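Local coordinates for predicted ATPase involved in replication control, Cdc46/Mcm family (Methanopyrus kandleri AV19, PDB 3F8T), which probably binds ATP and single-stranded DNA as a homologue of the MCM replicative helicases, and may itself act as a DNA helicase, at residues 161-166 with 172-177. The protein carries 2 engineered substitutions. Numbering follows the deposited sequence.
Sequences VEILGI and LDALEV
L164 O accepts two backbone N-H groups at once, from L175 N at 2.7 Å and from E176 N at 3.2 Å, both with N-H...O angles of 167°, the mark of a classic beta bulge. L164 N returns a bond to E176 O. Beyond the bulge, I166 and D173 form an antiparallel hydrogen-bonded pair, joined both ways through N and O. Between the bulge and this pair, G165 sits opposite A174 as a non-hydrogen-bonded pair, its CA meeting D173 O and two leucines.

L172 covers this glycine from one side. With CG anti to the backbone N (chi1 -175°), its isobutyl group is carried across the strand: CD1 packs on G165 C at 3.6 Å, and CD2 reaches the side chain of I163, 3.8 Å from CG2. That same I163 CG2 also meets A174 CB at 3.7 Å, while CG1 runs alongside V177, 4.1 Å from its CG2. I163 and V177 point the same way as neighbours on one face. On the face of L164 and E176, L164 CB rests against E176 CG. L175, at the corner of the chain, covers G165 from roughly the opposite side to L172: its CB lies 3.6 Å from L164 O, CG packs on G165 CA, and CD1 touches both G165 CA and, at 4.2 Å, I166 CG1, the two side chains lying at an angle to each other. The carboxylates turn elsewhere: D173 OD1 is held by R149 and H151, and E176 OE2 by R99.

The pairing is a bulged hairpin of the OB-fold region, in which strand 160-168 is followed first by 171-174 and then, past the corner, by 176-180. Strand 118-130 pairs with the other edge of 160-168, strand 145-149 runs parallel to 171-174, F98 of strand 96-99 touches L175, and helix 74-88 meets I166 through A74 and E78.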
ATOM      1  N   VAL A 161       9.717   0.625   1.231  1.00 21.59           N
ATOM      2  CA  VAL A 161      10.967   1.070   1.834  1.00 21.86           C
ATOM      3  C   VAL A 161      11.698   2.100   0.975  1.00 22.49           C
ATOM      4  O   VAL A 161      11.539   2.129  -0.248  1.00 21.67           O
ATOM      5  CB  VAL A 161      11.905  -0.149   2.116  1.00 21.73           C
ATOM      6  CG1 VAL A 161      11.239  -1.118   3.085  1.00 23.56           C
ATOM      7  CG2 VAL A 161      12.275  -0.876   0.811  1.00 20.83           C
ATOM      8  N   GLU A 162      12.461   2.977   1.625  1.00 22.30           N
ATOM      9  CA  GLU A 162      13.519   3.700   0.940  1.00 23.57           C
ATOM     10  C   GLU A 162      14.855   3.133   1.407  1.00 22.45           C
ATOM     11  O   GLU A 162      15.104   2.985   2.620  1.00 22.14           O
ATOM     12  CB  GLU A 162      13.454   5.218   1.161  1.00 23.49           C
ATOM     13  CG  GLU A 162      14.456   5.987   0.270  1.00 25.80           C
ATOM     14  CD  GLU A 162      14.234   7.501   0.225  1.00 28.17           C
ATOM     15  OE1 GLU A 162      13.642   8.057   1.177  1.00 33.24           O
ATOM     16  OE2 GLU A 162      14.679   8.143  -0.767  1.00 34.69           O
ATOM     17  N   ILE A 163      15.699   2.782   0.441  1.00 21.70           N
ATOM     18  CA  ILE A 163      16.988   2.164   0.745  1.00 20.77           C
ATOM     19  C   ILE A 163      18.084   3.021   0.166  1.00 21.50           C
ATOM     20  O   ILE A 163      18.111   3.303  -1.039  1.00 21.48           O
ATOM     21  CB  ILE A 163      17.139   0.727   0.174  1.00 21.03           C
ATOM     22  CG1 ILE A 163      16.005  -0.176   0.649  1.00 19.95           C
ATOM     23  CG2 ILE A 163      18.508   0.095   0.590  1.00 19.04           C
ATOM     24  CD1 ILE A 163      16.104  -1.620   0.152  1.00 20.69           C
ATOM     25  N   LEU A 164      18.991   3.432   1.035  1.00 20.99           N
ATOM     26  CA  LEU A 164      20.174   4.146   0.616  1.00 21.88           C
ATOM     27  C   LEU A 164      21.304   3.141   0.483  1.00 20.93           C
ATOM     28  O   LEU A 164      21.421   2.225   1.299  1.00 21.02           O
ATOM     29  CB  LEU A 164      20.510   5.183   1.664  1.00 22.43           C
ATOM     30  CG  LEU A 164      20.982   6.507   1.107  1.00 27.04           C
ATOM     31  CD1 LEU A 164      20.149   7.624   1.727  1.00 31.01           C
ATOM     32  CD2 LEU A 164      22.446   6.661   1.437  1.00 31.44           C
ATOM     33  N   GLY A 165      22.137   3.308  -0.539  1.00 20.98           N
ATOM     34  CA  GLY A 165      23.211   2.371  -0.773  1.00 20.59           C
ATOM     35  C   GLY A 165      24.140   2.767  -1.891  1.00 20.34           C
ATOM     36  O   GLY A 165      23.968   3.792  -2.521  1.00 20.31           O
ATOM     37  N   ILE A 166      25.125   1.917  -2.140  1.00 20.58           N
ATOM     38  CA  ILE A 166      26.037   2.122  -3.250  1.00 21.33           C
ATOM     39  C   ILE A 166      25.834   0.979  -4.277  1.00 21.81           C
ATOM     40  O   ILE A 166      25.794  -0.194  -3.912  1.00 22.20           O
ATOM     41  CB  ILE A 166      27.503   2.226  -2.758  1.00 21.52           C
ATOM     42  CG1 ILE A 166      27.691   3.512  -1.917  1.00 20.86           C
ATOM     43  CG2 ILE A 166      28.451   2.281  -3.955  1.00 21.03           C
ATOM     44  CD1 ILE A 166      28.987   3.526  -1.088  1.00 22.46           C
ATOM     45  N   LEU A 172      22.346  -3.162  -5.386  1.00 26.48           N
ATOM     46  CA  LEU A 172      22.475  -2.078  -4.432  1.00 24.29           C
ATOM     47  C   LEU A 172      22.982  -2.650  -3.122  1.00 24.03           C
ATOM     48  O   LEU A 172      22.332  -3.516  -2.530  1.00 22.98           O
ATOM     49  CB  LEU A 172      21.118  -1.374  -4.223  1.00 24.31           C
ATOM     50  CG  LEU A 172      21.131  -0.129  -3.324  1.00 23.78           C
ATOM     51  CD1 LEU A 172      21.893   1.006  -4.019  1.00 21.54           C
ATOM     52  CD2 LEU A 172      19.728   0.313  -2.986  1.00 22.49           C
ATOM     53  N   ASP A 173      24.153  -2.188  -2.683  1.00 22.98           N
ATOM     54  CA  ASP A 173      24.663  -2.532  -1.368  1.00 23.27           C
ATOM     55  C   ASP A 173      24.086  -1.563  -0.352  1.00 22.96           C
ATOM     56  O   ASP A 173      24.500  -0.414  -0.271  1.00 22.90           O
ATOM     57  CB  ASP A 173      26.202  -2.491  -1.343  1.00 23.17           C
ATOM     58  CG  ASP A 173      26.814  -3.723  -1.976  1.00 25.80           C
ATOM     59  OD1 ASP A 173      26.588  -4.827  -1.434  1.00 27.73           O
ATOM     60  OD2 ASP A 173      27.520  -3.594  -2.998  1.00 29.03           O
ATOM     61  N   ALA A 174      23.134  -2.047   0.431  1.00 23.05           N
ATOM     62  CA  ALA A 174      22.393  -1.213   1.354  1.00 23.59           C
ATOM     63  C   ALA A 174      23.281  -0.642   2.462  1.00 24.37           C
ATOM     64  O   ALA A 174      24.088  -1.365   3.068  1.00 24.43           O
ATOM     65  CB  ALA A 174      21.201  -2.008   1.944  1.00 24.22           C
ATOM     66  N   LEU A 175      23.125   0.657   2.700  1.00 24.40           N
ATOM     67  CA  LEU A 175      23.738   1.351   3.839  1.00 25.36           C
ATOM     68  C   LEU A 175      22.708   1.633   4.933  1.00 26.12           C
ATOM     69  O   LEU A 175      23.019   1.585   6.119  1.00 25.77           O
ATOM     70  CB  LEU A 175      24.356   2.674   3.381  1.00 25.10           C
ATOM     71  CG  LEU A 175      25.597   2.566   2.493  1.00 24.72           C
ATOM     72  CD1 LEU A 175      25.862   3.912   1.834  1.00 26.25           C
ATOM     73  CD2 LEU A 175      26.826   2.088   3.288  1.00 25.70           C
ATOM     74  N   GLU A 176      21.486   1.956   4.518  1.00 26.30           N
ATOM     75  CA  GLU A 176      20.369   2.105   5.457  1.00 27.15           C
ATOM     76  C   GLU A 176      19.030   1.822   4.781  1.00 26.69           C
ATOM     77  O   GLU A 176      18.898   1.942   3.562  1.00 25.53           O
ATOM     78  CB  GLU A 176      20.338   3.474   6.165  1.00 27.54           C
ATOM     79  CG  GLU A 176      20.832   4.676   5.387  1.00 28.98           C
ATOM     80  CD  GLU A 176      20.898   5.949   6.251  1.00 29.77           C
ATOM     81  OE1 GLU A 176      19.851   6.351   6.813  1.00 32.42           O
ATOM     82  OE2 GLU A 176      21.991   6.557   6.364  1.00 31.67           O
ATOM     83  N   VAL A 177      18.052   1.449   5.605  1.00 26.41           N
ATOM     84  CA  VAL A 177      16.713   1.078   5.152  1.00 26.55           C
ATOM     85  C   VAL A 177      15.730   1.891   5.990  1.00 27.13           C
ATOM     86  O   VAL A 177      15.832   1.890   7.219  1.00 27.40           O
ATOM     87  CB  VAL A 177      16.457  -0.445   5.325  1.00 25.67           C
ATOM     88  CG1 VAL A 177      14.975  -0.787   5.099  1.00 26.74           C
ATOM     89  CG2 VAL A 177      17.330  -1.247   4.371  1.00 25.25           C
TER